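Local coordinates for protein lysine-sensitive aspartokinase 3 (Escherichia coli, PDB 2J0W) that catalyses the ATP-dependent phosphorylation of L-aspartate to 4-phospho-L-aspartate, the first step of lysine biosynthesis, under feedback inhibition by lysine, at residues A31-S39 with L174-G183; R239-A248 with A284-T293. All coordinates share one frame; numbering follows the deposited sequence.

Contact 1 of 2, residues A31-S39 with L174-G183. With ASP (aspartic acid), chain B.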
ATOM      1  N   ALA A  31      41.473 -23.263   8.142  1.00 69.73           N
ATOM      2  CA  ALA A  31      41.928 -22.967   9.495  1.00 66.48           C
ATOM      3  C   ALA A  31      41.442 -21.621  10.023  1.00 64.77           C
ATOM      4  O   ALA A  31      41.678 -21.294  11.190  1.00 64.50           O
ATOM      5  CB  ALA A  31      43.454 -23.051   9.564  1.00 64.10           C
ATOM      6  N   ASN A  32      40.769 -20.843   9.171  1.00 61.67           N
ATOM      7  CA  ASN A  32      40.235 -19.542   9.584  1.00 62.35           C
ATOM      8  C   ASN A  32      38.917 -19.727  10.342  1.00 60.83           C
ATOM      9  O   ASN A  32      38.419 -18.802  10.995  1.00 61.38           O
ATOM     10  CB  ASN A  32      40.007 -18.619   8.375  1.00 67.92           C
ATOM     11  CG  ASN A  32      41.302 -18.136   7.747  1.00 76.78           C
ATOM     12  OD1 ASN A  32      42.211 -17.654   8.434  1.00 77.64           O
ATOM     13  ND2 ASN A  32      41.382 -18.237   6.426  1.00 76.51           N
ATOM     14  N   VAL A  33      38.345 -20.922  10.245  1.00 59.00           N
ATOM     15  CA  VAL A  33      37.109 -21.224  10.955  1.00 61.08           C
ATOM     16  C   VAL A  33      37.490 -21.359  12.425  1.00 62.68           C
ATOM     17  O   VAL A  33      38.128 -22.334  12.830  1.00 65.21           O
ATOM     18  CB  VAL A  33      36.488 -22.547  10.470  1.00 61.31           C
ATOM     19  CG1 VAL A  33      35.195 -22.843  11.230  1.00 65.21           C
ATOM     20  CG2 VAL A  33      36.192 -22.469   8.987  1.00 56.91           C
ATOM     21  N   ARG A  34      37.099 -20.364  13.207  1.00 58.39           N
ATOM     22  CA  ARG A  34      37.406 -20.328  14.625  1.00 59.55           C
ATOM     23  C   ARG A  34      36.129 -20.446  15.448  1.00 58.45           C
ATOM     24  O   ARG A  34      36.161 -20.808  16.624  1.00 61.28           O
ATOM     25  CB  ARG A  34      38.116 -19.018  14.946  1.00 63.69           C
ATOM     26  CG  ARG A  34      39.303 -18.754  14.026  1.00 75.85           C
ATOM     27  CD  ARG A  34      40.597 -18.769  14.802  1.00 85.04           C
ATOM     28  NE  ARG A  34      40.638 -19.883  15.740  1.00 93.63           N
ATOM     29  CZ  ARG A  34      41.754 -20.364  16.269  1.00 97.62           C
ATOM     30  NH1 ARG A  34      42.928 -19.833  15.947  1.00101.31           N
ATOM     31  NH2 ARG A  34      41.694 -21.374  17.123  1.00 99.23           N
ATOM     32  N   LEU A  35      35.002 -20.116  14.832  1.00 54.75           N
ATOM     33  CA  LEU A  35      33.729 -20.206  15.527  1.00 55.45           C
ATOM     34  C   LEU A  35      32.733 -21.036  14.732  1.00 56.80           C
ATOM     35  O   LEU A  35      32.505 -20.796  13.541  1.00 59.15           O
ATOM     36  CB  LEU A  35      33.156 -18.806  15.774  1.00 57.97           C
ATOM     37  CG  LEU A  35      31.835 -18.692  16.547  1.00 51.66           C
ATOM     38  CD1 LEU A  35      31.932 -19.319  17.932  1.00 47.38           C
ATOM     39  CD2 LEU A  35      31.496 -17.236  16.674  1.00 55.62           C
ATOM     40  N   VAL A  36      32.147 -22.027  15.390  1.00 51.31           N
ATOM     41  CA  VAL A  36      31.167 -22.863  14.726  1.00 52.73           C
ATOM     42  C   VAL A  36      29.829 -22.655  15.423  1.00 52.33           C
ATOM     43  O   VAL A  36      29.764 -22.505  16.648  1.00 51.34           O
ATOM     44  CB  VAL A  36      31.566 -24.357  14.782  1.00 55.29           C
ATOM     45  CG1 VAL A  36      30.549 -25.207  14.015  1.00 53.03           C
ATOM     46  CG2 VAL A  36      32.953 -24.531  14.192  1.00 50.91           C
ATOM     47  N   VAL A  37      28.765 -22.626  14.635  1.00 47.81           N
ATOM     48  CA  VAL A  37      27.440 -22.433  15.179  1.00 50.07           C
ATOM     49  C   VAL A  37      26.600 -23.619  14.758  1.00 52.14           C
ATOM     50  O   VAL A  37      26.476 -23.907  13.568  1.00 55.03           O
ATOM     51  CB  VAL A  37      26.843 -21.118  14.657  1.00 54.92           C
ATOM     52  CG1 VAL A  37      25.385 -20.992  15.058  1.00 51.82           C
ATOM     53  CG2 VAL A  37      27.641 -19.957  15.215  1.00 50.67           C
ATOM     54  N   LEU A  38      26.038 -24.324  15.735  1.00 51.33           N
ATOM     55  CA  LEU A  38      25.229 -25.498  15.432  1.00 49.39           C
ATOM     56  C   LEU A  38      23.786 -25.346  15.841  1.00 44.59           C
ATOM     57  O   LEU A  38      23.483 -24.696  16.837  1.00 43.21           O
ATOM     58  CB  LEU A  38      25.769 -26.726  16.156  1.00 59.04           C
ATOM     59  CG  LEU A  38      27.186 -27.231  15.910  1.00 60.45           C
ATOM     60  CD1 LEU A  38      27.421 -28.430  16.820  1.00 55.28           C
ATOM     61  CD2 LEU A  38      27.372 -27.610  14.446  1.00 62.30           C
ATOM     62  N   SER A  39      22.906 -25.942  15.048  1.00 40.37           N
ATOM     63  CA  SER A  39      21.483 -25.963  15.338  1.00 39.67           C
ATOM     64  C   SER A  39      21.401 -27.335  15.985  1.00 42.88           C
ATOM     65  O   SER A  39      22.399 -28.047  16.046  1.00 43.21           O
ATOM     66  CB  SER A  39      20.638 -25.992  14.056  1.00 42.81           C
ATOM     67  OG  SER A  39      20.703 -24.792  13.308  1.00 41.75           O
ATOM     68  N   LEU A 174      38.511 -17.655  21.605  1.00 65.99           N
ATOM     69  CA  LEU A 174      38.825 -17.809  20.182  1.00 66.33           C
ATOM     70  C   LEU A 174      40.323 -17.741  19.944  1.00 66.45           C
ATOM     71  O   LEU A 174      40.844 -18.361  19.021  1.00 64.71           O
ATOM     72  CB  LEU A 174      38.135 -16.726  19.351  1.00 62.15           C
ATOM     73  CG  LEU A 174      36.630 -16.875  19.113  1.00 62.96           C
ATOM     74  CD1 LEU A 174      36.146 -15.676  18.332  1.00 67.26           C
ATOM     75  CD2 LEU A 174      36.319 -18.165  18.346  1.00 55.95           C
ATOM     76  N   ASN A 175      41.005 -16.971  20.783  1.00 70.25           N
ATOM     77  CA  ASN A 175      42.450 -16.823  20.691  1.00 75.05           C
ATOM     78  C   ASN A 175      43.109 -18.142  21.084  1.00 77.56           C
ATOM     79  O   ASN A 175      44.028 -18.616  20.410  1.00 79.01           O
ATOM     80  CB  ASN A 175      42.918 -15.710  21.627  1.00 77.99           C
ATOM     81  CG  ASN A 175      42.495 -14.331  21.150  1.00 82.30           C
ATOM     82  OD1 ASN A 175      42.455 -13.377  21.934  1.00 84.01           O
ATOM     83  ND2 ASN A 175      42.189 -14.213  19.855  1.00 75.26           N
ATOM     84  N   GLU A 176      42.623 -18.727  22.177  1.00 78.27           N
ATOM     85  CA  GLU A 176      43.139 -19.999  22.681  1.00 76.30           C
ATOM     86  C   GLU A 176      43.001 -21.102  21.648  1.00 73.79           C
ATOM     87  O   GLU A 176      43.943 -21.843  21.387  1.00 76.12           O
ATOM     88  CB  GLU A 176      42.381 -20.442  23.927  1.00 74.05           C
ATOM     89  CG  GLU A 176      42.442 -19.505  25.087  1.00 75.52           C
ATOM     90  CD  GLU A 176      41.599 -20.008  26.236  1.00 84.99           C
ATOM     91  OE1 GLU A 176      40.384 -20.227  26.026  1.00 88.75           O
ATOM     92  OE2 GLU A 176      42.148 -20.189  27.344  1.00 90.74           O
ATOM     93  N   GLY A 177      41.814 -21.223  21.073  1.00 70.42           N
ATOM     94  CA  GLY A 177      41.610 -22.266  20.094  1.00 68.11           C
ATOM     95  C   GLY A 177      40.241 -22.237  19.455  1.00 66.77           C
ATOM     96  O   GLY A 177      39.687 -21.172  19.186  1.00 66.96           O
ATOM     97  N   LEU A 178      39.687 -23.418  19.224  1.00 64.52           N
ATOM     98  CA  LEU A 178      38.389 -23.526  18.586  1.00 61.94           C
ATOM     99  C   LEU A 178      37.243 -23.407  19.569  1.00 63.01           C
ATOM    100  O   LEU A 178      37.349 -23.809  20.734  1.00 64.14           O
ATOM    101  CB  LEU A 178      38.291 -24.848  17.834  1.00 62.89           C
ATOM    102  CG  LEU A 178      37.444 -24.741  16.578  1.00 71.63           C
ATOM    103  CD1 LEU A 178      37.957 -23.577  15.732  1.00 76.42           C
ATOM    104  CD2 LEU A 178      37.509 -26.051  15.805  1.00 71.32           C
ATOM    105  N   VAL A 179      36.135 -22.860  19.082  1.00 60.56           N
ATOM    106  CA  VAL A 179      34.966 -22.654  19.914  1.00 54.74           C
ATOM    107  C   VAL A 179      33.680 -23.090  19.242  1.00 50.10           C
ATOM    108  O   VAL A 179      33.337 -22.639  18.159  1.00 48.21           O
ATOM    109  CB  VAL A 179      34.862 -21.190  20.313  1.00 53.75           C
ATOM    110  CG1 VAL A 179      33.641 -20.968  21.194  1.00 54.75           C
ATOM    111  CG2 VAL A 179      36.137 -20.786  21.034  1.00 48.85           C
ATOM    112  N   ILE A 180      32.974 -23.990  19.900  1.00 51.81           N
ATOM    113  CA  ILE A 180      31.720 -24.500  19.384  1.00 52.58           C
ATOM    114  C   ILE A 180      30.620 -23.969  20.294  1.00 52.64           C
ATOM    115  O   ILE A 180      30.688 -24.116  21.524  1.00 52.95           O
ATOM    116  CB  ILE A 180      31.730 -26.040  19.388  1.00 57.13           C
ATOM    117  CG1 ILE A 180      33.001 -26.523  18.690  1.00 62.64           C
ATOM    118  CG2 ILE A 180      30.493 -26.593  18.692  1.00 54.25           C
ATOM    119  CD1 ILE A 180      33.256 -25.832  17.378  1.00 70.31           C
ATOM    120  N   THR A 181      29.620 -23.326  19.699  1.00 47.44           N
ATOM    121  CA  THR A 181      28.521 -22.792  20.484  1.00 46.86           C
ATOM    122  C   THR A 181      27.194 -23.002  19.752  1.00 47.79           C
ATOM    123  O   THR A 181      27.168 -23.556  18.643  1.00 49.36           O
ATOM    124  CB  THR A 181      28.752 -21.299  20.812  1.00 47.48           C
ATOM    125  OG1 THR A 181      27.747 -20.871  21.734  1.00 53.85           O
ATOM    126  CG2 THR A 181      28.720 -20.420  19.538  1.00 34.55           C
ATOM    127  N   GLN A 182      26.097 -22.554  20.353  1.00 42.31           N
ATOM    128  CA  GLN A 182      24.778 -22.759  19.748  1.00 41.17           C
ATOM    129  C   GLN A 182      24.037 -21.553  19.194  1.00 40.09           C
ATOM    130  O   GLN A 182      24.022 -20.481  19.792  1.00 45.81           O
ATOM    131  CB  GLN A 182      23.875 -23.476  20.756  1.00 42.86           C
ATOM    132  CG  GLN A 182      23.944 -22.925  22.170  1.00 32.44           C
ATOM    133  CD  GLN A 182      25.254 -23.220  22.872  1.00 44.95           C
ATOM    134  OE1 GLN A 182      25.709 -22.435  23.707  1.00 45.10           O
ATOM    135  NE2 GLN A 182      25.865 -24.357  22.550  1.00 49.04           N
ATOM    136  N   GLY A 183      23.409 -21.724  18.041  1.00 38.08           N
ATOM    137  CA  GLY A 183      22.651 -20.621  17.482  1.00 42.68           C
ATOM    138  C   GLY A 183      21.219 -20.755  17.967  1.00 47.96           C
ATOM    139  O   GLY A 183      20.917 -21.683  18.723  1.00 47.65           O
TER
HETATM  140  N   ASP B 502      16.940 -25.281  15.884  1.00 42.44           N
HETATM  141  CA  ASP B 502      16.014 -24.220  15.495  1.00 41.90           C
HETATM  142  C   ASP B 502      14.953 -24.870  14.581  1.00 39.52           C
HETATM  143  O   ASP B 502      14.944 -26.121  14.479  1.00 41.29           O
HETATM  144  CB  ASP B 502      16.805 -23.063  14.810  1.00 43.10           C
HETATM  145  CG  ASP B 502      17.445 -23.365  13.438  1.00 49.88           C
HETATM  146  OD1 ASP B 502      17.288 -24.524  12.940  1.00 40.29           O
HETATM  147  OD2 ASP B 502      18.115 -22.443  12.846  1.00 53.01           O
HETATM  148  OXT ASP B 502      14.153 -24.106  13.937  1.00 42.23           O

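Contact 2 of 2, residues R239-A248 with A284-T293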
ATOM      1  N   ARG A 239      20.932 -23.029  -9.843  1.00 65.49           N
ATOM      2  CA  ARG A 239      21.694 -22.467  -8.727  1.00 64.69           C
ATOM      3  C   ARG A 239      22.148 -21.063  -9.108  1.00 66.04           C
ATOM      4  O   ARG A 239      22.291 -20.756 -10.284  1.00 68.20           O
ATOM      5  CB  ARG A 239      22.950 -23.288  -8.405  1.00 60.42           C
ATOM      6  CG  ARG A 239      23.720 -22.690  -7.229  1.00 62.77           C
ATOM      7  CD  ARG A 239      25.172 -22.400  -7.537  1.00 69.99           C
ATOM      8  NE  ARG A 239      26.005 -23.516  -7.115  1.00 81.51           N
ATOM      9  CZ  ARG A 239      26.146 -24.645  -7.803  1.00 87.45           C
ATOM     10  NH1 ARG A 239      25.522 -24.808  -8.965  1.00 90.16           N
ATOM     11  NH2 ARG A 239      26.875 -25.631  -7.305  1.00 89.04           N
ATOM     12  N   ILE A 240      22.385 -20.222  -8.112  1.00 66.69           N
ATOM     13  CA  ILE A 240      22.827 -18.855  -8.347  1.00 67.41           C
ATOM     14  C   ILE A 240      24.191 -18.680  -7.718  1.00 67.35           C
ATOM     15  O   ILE A 240      24.297 -18.492  -6.515  1.00 65.93           O
ATOM     16  CB  ILE A 240      21.871 -17.862  -7.694  1.00 69.37           C
ATOM     17  CG1 ILE A 240      20.487 -18.015  -8.317  1.00 71.54           C
ATOM     18  CG2 ILE A 240      22.438 -16.451  -7.800  1.00 68.86           C
ATOM     19  CD1 ILE A 240      19.454 -17.131  -7.683  1.00 75.76           C
ATOM     20  N   ASP A 241      25.233 -18.727  -8.537  1.00 71.04           N
ATOM     21  CA  ASP A 241      26.602 -18.632  -8.028  1.00 72.64           C
ATOM     22  C   ASP A 241      26.942 -17.398  -7.195  1.00 69.63           C
ATOM     23  O   ASP A 241      27.746 -17.481  -6.263  1.00 68.91           O
ATOM     24  CB  ASP A 241      27.600 -18.773  -9.181  1.00 76.95           C
ATOM     25  CG  ASP A 241      27.447 -20.094  -9.923  1.00 80.03           C
ATOM     26  OD1 ASP A 241      27.471 -21.158  -9.256  1.00 74.22           O
ATOM     27  OD2 ASP A 241      27.309 -20.066 -11.165  1.00 84.00           O
ATOM     28  N   GLU A 242      26.357 -16.250  -7.514  1.00 69.41           N
ATOM     29  CA  GLU A 242      26.666 -15.058  -6.730  1.00 70.11           C
ATOM     30  C   GLU A 242      25.525 -14.052  -6.788  1.00 67.35           C
ATOM     31  O   GLU A 242      24.922 -13.853  -7.840  1.00 65.27           O
ATOM     32  CB  GLU A 242      27.968 -14.412  -7.226  1.00 71.77           C
ATOM     33  CG  GLU A 242      28.495 -13.304  -6.316  1.00 83.79           C
ATOM     34  CD  GLU A 242      29.754 -12.642  -6.851  1.00 94.48           C
ATOM     35  OE1 GLU A 242      29.704 -12.085  -7.967  1.00 98.42           O
ATOM     36  OE2 GLU A 242      30.789 -12.681  -6.154  1.00 97.90           O
ATOM     37  N   ILE A 243      25.232 -13.425  -5.646  1.00 63.46           N
ATOM     38  CA  ILE A 243      24.149 -12.438  -5.531  1.00 60.65           C
ATOM     39  C   ILE A 243      24.497 -11.388  -4.478  1.00 60.02           C
ATOM     40  O   ILE A 243      25.437 -11.576  -3.701  1.00 61.59           O
ATOM     41  CB  ILE A 243      22.826 -13.101  -5.101  1.00 61.88           C
ATOM     42  CG1 ILE A 243      21.685 -12.094  -5.234  1.00 64.65           C
ATOM     43  CG2 ILE A 243      22.925 -13.573  -3.651  1.00 56.32           C
ATOM     44  CD1 ILE A 243      20.317 -12.674  -5.031  1.00 61.95           C
ATOM     45  N   ALA A 244      23.724 -10.299  -4.443  1.00 57.12           N
ATOM     46  CA  ALA A 244      23.950  -9.191  -3.500  1.00 58.33           C
ATOM     47  C   ALA A 244      22.942  -9.141  -2.357  1.00 58.56           C
ATOM     48  O   ALA A 244      21.807  -9.642  -2.467  1.00 59.10           O
ATOM     49  CB  ALA A 244      23.948  -7.850  -4.234  1.00 54.02           C
ATOM     50  N   PHE A 245      23.377  -8.508  -1.267  1.00 56.40           N
ATOM     51  CA  PHE A 245      22.590  -8.349  -0.041  1.00 56.80           C
ATOM     52  C   PHE A 245      21.095  -8.076  -0.190  1.00 59.10           C
ATOM     53  O   PHE A 245      20.272  -8.934   0.143  1.00 60.46           O
ATOM     54  CB  PHE A 245      23.220  -7.265   0.837  1.00 49.84           C
ATOM     55  CG  PHE A 245      24.511  -7.686   1.471  1.00 52.16           C
ATOM     56  CD1 PHE A 245      24.694  -9.007   1.891  1.00 43.53           C
ATOM     57  CD2 PHE A 245      25.525  -6.761   1.698  1.00 56.75           C
ATOM     58  CE1 PHE A 245      25.852  -9.393   2.526  1.00 49.03           C
ATOM     59  CE2 PHE A 245      26.703  -7.138   2.338  1.00 55.96           C
ATOM     60  CZ  PHE A 245      26.868  -8.457   2.755  1.00 49.68           C
ATOM     61  N   ALA A 246      20.736  -6.894  -0.681  1.00 59.18           N
ATOM     62  CA  ALA A 246      19.321  -6.569  -0.802  1.00 61.55           C
ATOM     63  C   ALA A 246      18.574  -7.586  -1.650  1.00 59.83           C
ATOM     64  O   ALA A 246      17.434  -7.930  -1.339  1.00 61.31           O
ATOM     65  CB  ALA A 246      19.140  -5.162  -1.361  1.00 58.31           C
ATOM     66  N   GLU A 247      19.200  -8.074  -2.712  1.00 57.11           N
ATOM     67  CA  GLU A 247      18.517  -9.061  -3.533  1.00 59.30           C
ATOM     68  C   GLU A 247      18.068 -10.226  -2.682  1.00 55.34           C
ATOM     69  O   GLU A 247      16.889 -10.537  -2.586  1.00 54.31           O
ATOM     70  CB  GLU A 247      19.437  -9.595  -4.627  1.00 66.34           C
ATOM     71  CG  GLU A 247      19.476  -8.766  -5.877  1.00 72.43           C
ATOM     72  CD  GLU A 247      20.523  -9.268  -6.833  1.00 68.49           C
ATOM     73  OE1 GLU A 247      21.708  -8.934  -6.639  1.00 62.76           O
ATOM     74  OE2 GLU A 247      20.155 -10.009  -7.763  1.00 63.96           O
ATOM     75  N   ALA A 248      19.048 -10.871  -2.071  1.00 56.88           N
ATOM     76  CA  ALA A 248      18.834 -12.032  -1.215  1.00 58.33           C
ATOM     77  C   ALA A 248      18.030 -11.687   0.024  1.00 57.43           C
ATOM     78  O   ALA A 248      17.151 -12.446   0.436  1.00 55.21           O
ATOM     79  CB  ALA A 248      20.174 -12.597  -0.804  1.00 60.24           C
ATOM     80  N   ALA A 284      30.186 -29.164  -4.966  1.00 78.32           N
ATOM     81  CA  ALA A 284      29.179 -28.881  -5.962  1.00 76.77           C
ATOM     82  C   ALA A 284      29.254 -27.369  -6.066  1.00 73.65           C
ATOM     83  O   ALA A 284      28.998 -26.801  -7.125  1.00 74.39           O
ATOM     84  CB  ALA A 284      27.802 -29.331  -5.491  1.00 75.76           C
ATOM     85  N   GLY A 285      29.645 -26.731  -4.960  1.00 70.43           N
ATOM     86  CA  GLY A 285      29.763 -25.283  -4.930  1.00 72.29           C
ATOM     87  C   GLY A 285      28.518 -24.545  -4.446  1.00 73.53           C
ATOM     88  O   GLY A 285      27.387 -24.864  -4.827  1.00 73.55           O
ATOM     89  N   GLY A 286      28.722 -23.539  -3.607  1.00 71.94           N
ATOM     90  CA  GLY A 286      27.591 -22.790  -3.103  1.00 70.58           C
ATOM     91  C   GLY A 286      27.503 -21.382  -3.654  1.00 70.54           C
ATOM     92  O   GLY A 286      28.240 -21.005  -4.566  1.00 71.16           O
ATOM     93  N   THR A 287      26.590 -20.605  -3.085  1.00 69.42           N
ATOM     94  CA  THR A 287      26.369 -19.226  -3.488  1.00 65.67           C
ATOM     95  C   THR A 287      27.008 -18.280  -2.499  1.00 63.06           C
ATOM     96  O   THR A 287      26.930 -18.490  -1.292  1.00 61.23           O
ATOM     97  CB  THR A 287      24.878 -18.877  -3.514  1.00 68.32           C
ATOM     98  OG1 THR A 287      24.183 -19.781  -4.379  1.00 73.18           O
ATOM     99  CG2 THR A 287      24.685 -17.445  -3.992  1.00 67.17           C
ATOM    100  N   LEU A 288      27.634 -17.232  -3.012  1.00 63.80           N
ATOM    101  CA  LEU A 288      28.239 -16.242  -2.144  1.00 64.91           C
ATOM    102  C   LEU A 288      27.395 -14.973  -2.198  1.00 66.35           C
ATOM    103  O   LEU A 288      27.032 -14.486  -3.271  1.00 65.38           O
ATOM    104  CB  LEU A 288      29.668 -15.941  -2.569  1.00 67.56           C
ATOM    105  CG  LEU A 288      30.297 -14.836  -1.715  1.00 80.00           C
ATOM    106  CD1 LEU A 288      31.653 -15.277  -1.167  1.00 77.58           C
ATOM    107  CD2 LEU A 288      30.421 -13.576  -2.557  1.00 84.34           C
ATOM    108  N   VAL A 289      27.071 -14.456  -1.023  1.00 66.43           N
ATOM    109  CA  VAL A 289      26.263 -13.256  -0.904  1.00 64.37           C
ATOM    110  C   VAL A 289      27.186 -12.126  -0.502  1.00 65.21           C
ATOM    111  O   VAL A 289      27.857 -12.210   0.519  1.00 66.46           O
ATOM    112  CB  VAL A 289      25.174 -13.447   0.175  1.00 53.57           C
ATOM    113  CG1 VAL A 289      24.364 -12.178   0.335  1.00 47.73           C
ATOM    114  CG2 VAL A 289      24.273 -14.620  -0.211  1.00 36.69           C
ATOM    115  N   CYS A 290      27.225 -11.072  -1.304  1.00 69.56           N
ATOM    116  CA  CYS A 290      28.098  -9.938  -1.001  1.00 76.87           C
ATOM    117  C   CYS A 290      27.473  -8.573  -1.264  1.00 79.42           C
ATOM    118  O   CYS A 290      26.323  -8.459  -1.688  1.00 78.09           O
ATOM    119  CB  CYS A 290      29.389 -10.053  -1.800  1.00 78.95           C
ATOM    120  SG  CYS A 290      29.084 -10.303  -3.556  1.00 87.74           S
ATOM    121  N   ASN A 291      28.262  -7.538  -1.021  1.00 83.75           N
ATOM    122  CA  ASN A 291      27.809  -6.171  -1.198  1.00 88.85           C
ATOM    123  C   ASN A 291      27.127  -5.911  -2.540  1.00 91.35           C
ATOM    124  O   ASN A 291      25.935  -5.605  -2.574  1.00 91.85           O
ATOM    125  CB  ASN A 291      28.979  -5.209  -1.015  1.00 91.19           C
ATOM    126  CG  ASN A 291      28.527  -3.820  -0.637  1.00 97.26           C
ATOM    127  OD1 ASN A 291      29.344  -2.921  -0.431  1.00103.53           O
ATOM    128  ND2 ASN A 291      27.213  -3.631  -0.538  1.00 94.62           N
ATOM    129  N   LYS A 292      27.874  -6.026  -3.639  1.00 92.71           N
ATOM    130  CA  LYS A 292      27.309  -5.790  -4.971  1.00 94.10           C
ATOM    131  C   LYS A 292      27.875  -6.710  -6.054  1.00 92.72           C
ATOM    132  O   LYS A 292      29.034  -7.115  -5.997  1.00 91.32           O
ATOM    133  CB  LYS A 292      27.484  -4.313  -5.355  1.00 99.07           C
ATOM    134  CG  LYS A 292      26.438  -3.394  -4.697  1.00106.10           C
ATOM    135  CD  LYS A 292      26.782  -1.901  -4.786  1.00107.98           C
ATOM    136  CE  LYS A 292      27.673  -1.427  -3.630  1.00105.82           C
ATOM    137  NZ  LYS A 292      29.048  -2.013  -3.623  1.00103.02           N
ATOM    138  N   THR A 293      27.042  -7.030  -7.042  1.00 93.38           N
ATOM    139  CA  THR A 293      27.417  -7.943  -8.123  1.00 97.14           C
ATOM    140  C   THR A 293      27.989  -7.357  -9.411  1.00 97.17           C
ATOM    141  O   THR A 293      28.370  -6.185  -9.476  1.00 95.87           O
ATOM    142  CB  THR A 293      26.217  -8.834  -8.528  1.00102.26           C
ATOM    143  OG1 THR A 293      24.997  -8.105  -8.343  1.00105.38           O
ATOM    144  CG2 THR A 293      26.191 -10.110  -7.705  1.00100.39           C
TER

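Contact 1 of 2, residues A31-S39 with L174-G183
Strands 33-38 and 178-182 are parallel neighbours in the central sheet of the amino acid kinase domain, and the first of them runs out at Ser39 in the aspartate pocket. Five backbone hydrogen bonds join them, from Val179 N to Arg34 O at one end to Gly183 N to Leu38 O at the other; the straightest is that of Gly183, with an angle of 170° at its hydrogen. On one face of the sheet Val36 and Ile180 run alongside each other. Both chi1 and chi2 of Ile180 are near -50°, a bend that lays CD1 3.4 Å from Val36 CB, while its other branch, CG2, meets Leu38 CD1 at 4.0 Å. On the reverse face Leu35 CD1 touches both Val179 CG1 and Thr181 CG2, 3.8 Å from the latter. The Arg34 chain bends twice and carries its guanidinium beneath the end of helix 159-176, where Leu174 O stands 3.5 Å above the centre of the group. Ser39 OG comes within 3.4 Å of OD1 of the bound aspartate and is hydrogen-bonded to Ser201, another residue of that pocket. Strand 5-9 pairs with 33-38 on its far edge, helix 108-131 covers Leu38, Ile180 and Gln182, and helix 17-27 packs against Val33 and Val36.

Contact 2 of 2, residues R239-A248 with A284-T293
A chi1 of -179° turns the Arg239 chain away from its own N, and two later bends bring the guanidinium edge to the turn before strand 287-290. NE and NH2 both grip Gly285 O, at 3.0 Å and 2.6 Å, from the same face of its carbonyl plane. Asp241 OD1 forms a salt bridge with Arg239 NE at 3.5 Å, purely electrostatic because no N-H points at it. Phe245, whose chi1 of -72° sets CG beside its own N, lays one ring face over the peptide between Cys290 and Asn291; its CD1 meets Val289 CG1 at 3.5 Å. Between these ends strands 242-244 and 287-290 run parallel, with Ile243 giving N-H to Leu288 O and taking one from Cys290 N, and Ile243 CG2 against Val289 CG2 at 3.8 Å. A leucine in place of Arg239 would probably leave Gly285 O without its two donors and Asp241 without its cationic mate, setting the turn free to shift. Glu247 OE1 accepts from Ala244 N, the N-cap residue, while Glu247 OE2 pairs with Arg300. The Arg239 bonds thus hold the loop end, Phe245 N to Cys290 O ties the start of helix 245-253 to strand 287-290, and Ile243, Val289 and Phe245 supply the apolar packing.

Contacts 1 and 2 are two parallel strand pairings within one mixed sheet, their centres 24 Å apart and their nearest atoms about 13 Å apart. Strands 5-9, 216-221 and 274-278 lie between them in the sheet order, so neither contact touches the other. Contact 1 reaches the aspartate site, whereas contact 2 lies on the nucleotide side. Contact 1 delivers Ser39 to the bound aspartate, and its Val37 side chain is about 10 Å from both ADP and the magnesium ion; in contact 2 the Ile240 side chain lies about 6 Å from ADP, with Arg239 beside the ATP-binding Tyr227. Both segments of contact 1 precede those of contact 2 in the sequence.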